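Local coordinates for protein SCO1 homolog 1, mitochondrial (Arabidopsis thaliana, PDB 6N5U) that binds copper(I) and is thought to insert copper into cytochrome c oxidase or to serve copper homeostasis and redox signalling in mitochondria, at residues A[34-39]-A[133-138]; A[39-44]-A[78-83]. One frame throughout, in Å; residues are numbered along the deposited sequence.

Contact 1 of 2, residues A[34-39]-A[133-138]; sequences ILYFGF and IVMYLM
L35 and Y136 form an antiparallel hydrogen-bonded pair, joining strands 34-38 and 135-138, whose axes approach to 4.5 Å with 156° between their N-to-C directions. L35 N donates to Y136 O at 2.9 Å, and Y136 N returns a bond to L35 O at 3.0 Å. I34 and L137 form the next pair, a non-hydrogen-bonded one. Their side chains meet through I34 CG1 and L137 CD1, 4.0 Å apart. I34 CG2 meets M135 CB on the same face of the sheet.

Y36 also lies on this face. Its CG is anti to the backbone N (chi1 174°), which carries the ring across to the segment 133-138. M135 CG comes to the ring edge, 3.9 Å from Y36 CD1. I133 CG2 lies further along that edge, near Y36 CE1. With an alanine here the ring is gone, and M135 CG and the copper-binding C46 would probably lose the surface they pack against.

On the reverse face, the side chains of L35 and M138 cross at about a right angle, with L35 CD1 3.7 Å from M138 CG. F37 and Y136 also cross nearly perpendicularly. F37 CE1 meets the edge of the Y136 ring, 3.8 Å from Y136 CE2. V134 CG1 covers one face of that ring, offset toward its rim.

This is the buried centre of a thioredoxin fold. Strand 32-38 has strand 68-74 on its other side, bonded through V69, V71 and I73. Strand 144-148 flanks 135-138, where Y148 touches M135 and L137. Helix 45-64 covers the Y36 face through C46 and E49. L28, Y113 and I9 meet residues of the reverse face.

Contact 2 of 2, residues A[39-44]-A[78-83]; sequences FTHCPD and ERDTVQ. With CU1 (copper (I) ion), chain D.
T40 and D80 make the tight, buried part of this contact. Their side chains approach from opposite directions, and both carboxylate oxygens of D80 are used. T40 N donates to OD2 of D80 at 2.9 Å in a nearly straight bond, on the syn side but tilted 29° out of the carboxylate plane. T40 OG1 donates to OD1 of D80 at 2.7 Å, from above that plane. S74 adds a bond to OD2, and Q84 of helix 82-89 bonds T40 OG1. The chi1 of 77° places OG1 between the backbone N and the carbonyl carbon of T40, turned to D80.

The more open side, partly exposed, is H41 and R79, held by stacking rather than by bonds between them. The R79 guanidinium lies flat on the H41 ring, with centres 4.3 Å apart and planes at 16°. R79 CD makes a CH-pi contact over the ring. D80 OD1 sits at the ring edge, 3.5 Å from H41 ND1. The far end of R79 is held by a salt bridge to D76, a hydrogen bond to Y127 O and a cation-pi contact with Y127. R79 NH2 lies 3.9 Å from F39 CE2.

F39 to C42 form a type I turn, and C42 CB lies over one face of the F39 ring. C42 SG binds the copper(I) ion at 2.3 Å; C46 and H131 complete the site.

D80 thus grips T40 by backbone N and hydroxyl, two residues before the copper ligand C42. The buried carboxylate has donors on each oxygen, which would probably favour its charged form. This bonding is consistent with an anchor for the turn that leads to C42.

Contact 1 and contact 2 have centres about 15 Å apart and share F39. Along the chain the order is 34-39, 39-44, 78-83 and 133-138, so contact 2 falls between the two halves of contact 1. Contact 1 lies close to the middle of the domain, within its mixed sheet. Contact 2 is at the C-terminal end of strand 32-38, where the loop before helix 45-64 meets the approach to helix 82-89. The copper site lies on the other side of this loop, against helix 45-64 and strand 127-131. C42 belongs to the loop, C46 to helix 45-64, and H131 to strand 127-131 of the separate two-stranded sheet. The metal site thus draws on loop, helix and strand together.

Contact 1 of 2, residues A[34-39]-A[133-138]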
loop_
_atom_site.group_PDB
_atom_site.type_symbol
_atom_site.label_atom_id
_atom_site.label_comp_id
_atom_site.label_asym_id
_atom_site.label_seq_id
_atom_site.Cartn_x
_atom_site.Cartn_y
_atom_site.Cartn_z
ATOM N N ILE A 34 4.961 -4.789 1.297
ATOM C CA ILE A 34 5.152 -3.470 0.682
ATOM C C ILE A 34 3.847 -2.713 0.833
ATOM O O ILE A 34 2.845 -3.163 0.298
ATOM C CB ILE A 34 5.680 -3.473 -0.791
ATOM C CG1 ILE A 34 7.033 -4.216 -0.914
ATOM C CG2 ILE A 34 5.803 -2.029 -1.314
ATOM C CD1 ILE A 34 7.476 -4.573 -2.341
ATOM N N LEU A 35 3.844 -1.579 1.573
ATOM C CA LEU A 35 2.624 -0.785 1.817
ATOM C C LEU A 35 2.572 0.425 0.888
ATOM O O LEU A 35 3.551 1.160 0.810
ATOM C CB LEU A 35 2.516 -0.294 3.275
ATOM C CG LEU A 35 2.802 -1.243 4.432
ATOM C CD1 LEU A 35 3.104 -0.447 5.682
ATOM C CD2 LEU A 35 1.617 -2.118 4.748
ATOM N N TYR A 36 1.455 0.614 0.175
ATOM C CA TYR A 36 1.245 1.729 -0.746
ATOM C C TYR A 36 -0.010 2.445 -0.290
ATOM O O TYR A 36 -1.060 1.816 -0.108
ATOM C CB TYR A 36 1.139 1.281 -2.245
ATOM C CG TYR A 36 0.783 2.414 -3.194
ATOM C CD1 TYR A 36 1.740 3.347 -3.585
ATOM C CD2 TYR A 36 -0.529 2.605 -3.625
ATOM C CE1 TYR A 36 1.398 4.456 -4.366
ATOM C CE2 TYR A 36 -0.883 3.710 -4.407
ATOM C CZ TYR A 36 0.087 4.626 -4.787
ATOM O OH TYR A 36 -0.240 5.713 -5.567
ATOM N N PHE A 37 0.097 3.751 -0.083
ATOM C CA PHE A 37 -1.056 4.546 0.352
ATOM C C PHE A 37 -1.646 5.190 -0.900
ATOM O O PHE A 37 -0.903 5.789 -1.696
ATOM C CB PHE A 37 -0.625 5.594 1.400
ATOM C CG PHE A 37 -0.279 5.039 2.775
ATOM C CD1 PHE A 37 0.922 4.368 2.994
ATOM C CD2 PHE A 37 -1.145 5.217 3.855
ATOM C CE1 PHE A 37 1.230 3.837 4.244
ATOM C CE2 PHE A 37 -0.830 4.691 5.115
ATOM C CZ PHE A 37 0.353 3.994 5.293
ATOM N N GLY A 38 -2.942 4.993 -1.096
ATOM C CA GLY A 38 -3.641 5.512 -2.262
ATOM C C GLY A 38 -5.123 5.705 -2.051
ATOM O O GLY A 38 -5.581 5.695 -0.912
ATOM N N PHE A 39 -5.874 5.909 -3.156
ATOM C CA PHE A 39 -7.338 6.089 -3.204
ATOM C C PHE A 39 -7.910 5.537 -4.532
ATOM O O PHE A 39 -7.348 5.812 -5.588
ATOM C CB PHE A 39 -7.769 7.535 -2.892
ATOM C CG PHE A 39 -7.646 8.610 -3.949
ATOM C CD1 PHE A 39 -6.432 9.248 -4.175
ATOM C CD2 PHE A 39 -8.775 9.093 -4.607
ATOM C CE1 PHE A 39 -6.329 10.267 -5.129
ATOM C CE2 PHE A 39 -8.675 10.124 -5.549
ATOM C CZ PHE A 39 -7.452 10.696 -5.811
ATOM N N ILE A 133 3.274 10.043 -2.589
ATOM C CA ILE A 133 3.424 8.883 -3.494
ATOM C C ILE A 133 4.573 8.098 -2.917
ATOM O O ILE A 133 5.753 8.459 -3.088
ATOM C CB ILE A 133 3.558 9.252 -4.988
ATOM C CG1 ILE A 133 2.330 10.073 -5.423
ATOM C CG2 ILE A 133 3.719 7.989 -5.845
ATOM C CD1 ILE A 133 2.638 11.286 -6.249
ATOM N N VAL A 134 4.202 7.086 -2.110
ATOM C CA VAL A 134 5.117 6.336 -1.270
ATOM C C VAL A 134 4.894 4.797 -1.257
ATOM O O VAL A 134 3.770 4.339 -1.369
ATOM C CB VAL A 134 4.938 6.946 0.159
ATOM C CG1 VAL A 134 5.675 6.155 1.201
ATOM C CG2 VAL A 134 5.388 8.399 0.220
ATOM N N MET A 135 5.974 4.029 -1.056
ATOM C CA MET A 135 5.977 2.582 -0.858
ATOM C C MET A 135 6.931 2.295 0.287
ATOM O O MET A 135 8.025 2.885 0.368
ATOM C CB MET A 135 6.356 1.783 -2.119
ATOM C CG MET A 135 5.302 1.830 -3.179
ATOM S SD MET A 135 5.708 1.076 -4.748
ATOM C CE MET A 135 7.213 2.090 -5.248
ATOM N N TYR A 136 6.509 1.399 1.179
ATOM C CA TYR A 136 7.267 1.065 2.379
ATOM C C TYR A 136 7.527 -0.412 2.451
ATOM O O TYR A 136 6.580 -1.195 2.562
ATOM C CB TYR A 136 6.485 1.491 3.639
ATOM C CG TYR A 136 6.282 2.973 3.814
ATOM C CD1 TYR A 136 7.344 3.804 4.157
ATOM C CD2 TYR A 136 5.016 3.541 3.711
ATOM C CE1 TYR A 136 7.158 5.167 4.375
ATOM C CE2 TYR A 136 4.814 4.904 3.944
ATOM C CZ TYR A 136 5.890 5.713 4.279
ATOM O OH TYR A 136 5.754 7.073 4.405
ATOM N N LEU A 137 8.795 -0.807 2.397
ATOM C CA LEU A 137 9.104 -2.220 2.478
ATOM C C LEU A 137 9.291 -2.548 3.956
ATOM O O LEU A 137 10.273 -2.129 4.573
ATOM C CB LEU A 137 10.325 -2.586 1.597
ATOM C CG LEU A 137 11.056 -3.912 1.872
ATOM C CD1 LEU A 137 10.342 -5.094 1.230
ATOM C CD2 LEU A 137 12.481 -3.831 1.425
ATOM N N MET A 138 8.282 -3.216 4.529
ATOM C CA MET A 138 8.243 -3.710 5.906
ATOM C C MET A 138 8.766 -5.141 5.842
ATOM O O MET A 138 8.567 -5.817 4.828
ATOM C CB MET A 138 6.794 -3.744 6.442
ATOM C CG MET A 138 6.099 -2.401 6.474
ATOM S SD MET A 138 6.918 -1.190 7.540
ATOM C CE MET A 138 7.319 -0.050 6.369
#

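Contact 2 of 2, residues A[39-44]-A[78-83]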
loop_
_atom_site.group_PDB
_atom_site.type_symbol
_atom_site.label_atom_id
_atom_site.label_comp_id
_atom_site.label_asym_id
_atom_site.label_seq_id
_atom_site.Cartn_x
_atom_site.Cartn_y
_atom_site.Cartn_z
ATOM N N PHE A 39 -5.874 5.909 -3.156
ATOM C CA PHE A 39 -7.338 6.089 -3.204
ATOM C C PHE A 39 -7.910 5.537 -4.532
ATOM O O PHE A 39 -7.348 5.812 -5.588
ATOM C CB PHE A 39 -7.769 7.535 -2.892
ATOM C CG PHE A 39 -7.646 8.610 -3.949
ATOM C CD1 PHE A 39 -6.432 9.248 -4.175
ATOM C CD2 PHE A 39 -8.775 9.093 -4.607
ATOM C CE1 PHE A 39 -6.329 10.267 -5.129
ATOM C CE2 PHE A 39 -8.675 10.124 -5.549
ATOM C CZ PHE A 39 -7.452 10.696 -5.811
ATOM N N THR A 40 -8.977 4.708 -4.468
ATOM C CA THR A 40 -9.544 4.011 -5.631
ATOM C C THR A 40 -9.995 4.946 -6.760
ATOM O O THR A 40 -9.962 4.532 -7.905
ATOM C CB THR A 40 -10.671 3.014 -5.240
ATOM O OG1 THR A 40 -11.881 3.709 -4.963
ATOM C CG2 THR A 40 -10.291 2.098 -4.079
ATOM N N HIS A 41 -10.354 6.186 -6.470
ATOM C CA HIS A 41 -10.819 7.113 -7.506
ATOM C C HIS A 41 -9.694 7.930 -8.161
ATOM O O HIS A 41 -9.982 8.879 -8.898
ATOM C CB HIS A 41 -11.943 8.026 -6.957
ATOM C CG HIS A 41 -13.223 7.293 -6.691
ATOM N ND1 HIS A 41 -13.372 6.516 -5.555
ATOM C CD2 HIS A 41 -14.349 7.191 -7.432
ATOM C CE1 HIS A 41 -14.579 5.977 -5.635
ATOM N NE2 HIS A 41 -15.206 6.357 -6.734
ATOM N N CYS A 42 -8.423 7.542 -7.927
ATOM C CA CYS A 42 -7.245 8.199 -8.478
ATOM C C CYS A 42 -7.147 7.940 -9.966
ATOM O O CYS A 42 -7.129 6.775 -10.392
ATOM C CB CYS A 42 -5.981 7.771 -7.745
ATOM S SG CYS A 42 -4.523 8.806 -8.086
ATOM N N PRO A 43 -7.088 9.030 -10.765
ATOM C CA PRO A 43 -7.093 8.882 -12.230
ATOM C C PRO A 43 -5.881 8.199 -12.878
ATOM O O PRO A 43 -6.089 7.405 -13.803
ATOM C CB PRO A 43 -7.236 10.324 -12.732
ATOM C CG PRO A 43 -7.786 11.094 -11.574
ATOM C CD PRO A 43 -7.167 10.453 -10.375
ATOM N N ASP A 44 -4.632 8.523 -12.447
ATOM C CA ASP A 44 -3.448 7.946 -13.090
ATOM C C ASP A 44 -2.376 7.423 -12.142
ATOM O O ASP A 44 -1.890 6.315 -12.331
ATOM C CB ASP A 44 -2.811 8.947 -14.077
ATOM C CG ASP A 44 -3.775 9.666 -15.000
ATOM O OD1 ASP A 44 -4.492 8.981 -15.764
ATOM O OD2 ASP A 44 -3.807 10.918 -14.963
ATOM N N GLU A 78 -14.077 7.945 2.878
ATOM C CA GLU A 78 -15.457 8.393 2.626
ATOM C C GLU A 78 -16.074 7.690 1.434
ATOM O O GLU A 78 -17.287 7.451 1.438
ATOM C CB GLU A 78 -15.546 9.919 2.434
ATOM C CG GLU A 78 -15.335 10.738 3.703
ATOM C CD GLU A 78 -14.825 12.153 3.478
ATOM O OE1 GLU A 78 -13.724 12.321 2.900
ATOM O OE2 GLU A 78 -15.529 13.101 3.890
ATOM N N ARG A 79 -15.249 7.374 0.410
ATOM C CA ARG A 79 -15.693 6.731 -0.831
ATOM C C ARG A 79 -15.238 5.283 -0.925
ATOM O O ARG A 79 -15.952 4.430 -1.475
ATOM C CB ARG A 79 -15.195 7.514 -2.062
ATOM C CG ARG A 79 -15.984 8.795 -2.336
ATOM C CD ARG A 79 -15.632 9.458 -3.661
ATOM N NE ARG A 79 -14.212 9.796 -3.735
ATOM C CZ ARG A 79 -13.679 10.605 -4.639
ATOM N NH1 ARG A 79 -14.445 11.188 -5.553
ATOM N NH2 ARG A 79 -12.378 10.845 -4.635
ATOM N N ASP A 80 -14.036 5.020 -0.422
ATOM C CA ASP A 80 -13.413 3.719 -0.460
ATOM C C ASP A 80 -13.866 2.835 0.706
ATOM O O ASP A 80 -13.189 2.719 1.726
ATOM C CB ASP A 80 -11.878 3.841 -0.543
ATOM C CG ASP A 80 -11.263 4.588 -1.736
ATOM O OD1 ASP A 80 -12.035 5.109 -2.604
ATOM O OD2 ASP A 80 -10.017 4.653 -1.805
ATOM N N THR A 81 -15.008 2.172 0.506
ATOM C CA THR A 81 -15.595 1.202 1.430
ATOM C C THR A 81 -14.897 -0.166 1.232
ATOM O O THR A 81 -14.145 -0.337 0.263
ATOM C CB THR A 81 -17.112 1.059 1.140
ATOM O OG1 THR A 81 -17.294 0.495 -0.160
ATOM C CG2 THR A 81 -17.870 2.376 1.260
ATOM N N VAL A 82 -15.207 -1.151 2.106
ATOM C CA VAL A 82 -14.692 -2.519 2.014
ATOM C C VAL A 82 -14.955 -3.095 0.618
ATOM O O VAL A 82 -14.003 -3.545 -0.018
ATOM C CB VAL A 82 -15.187 -3.433 3.171
ATOM C CG1 VAL A 82 -14.845 -4.903 2.930
ATOM C CG2 VAL A 82 -14.598 -2.968 4.497
ATOM N N GLN A 83 -16.213 -3.005 0.121
ATOM C CA GLN A 83 -16.637 -3.522 -1.186
ATOM C C GLN A 83 -15.937 -2.806 -2.328
ATOM O O GLN A 83 -15.571 -3.457 -3.311
ATOM C CB GLN A 83 -18.157 -3.416 -1.337
ATOM C CG GLN A 83 -18.763 -4.329 -2.395
ATOM C CD GLN A 83 -20.192 -3.926 -2.750
ATOM O OE1 GLN A 83 -21.070 -3.752 -1.884
ATOM N NE2 GLN A 83 -20.455 -3.763 -4.044
HETATM CU CU CU1 D . -3.341 8.594 -6.123
#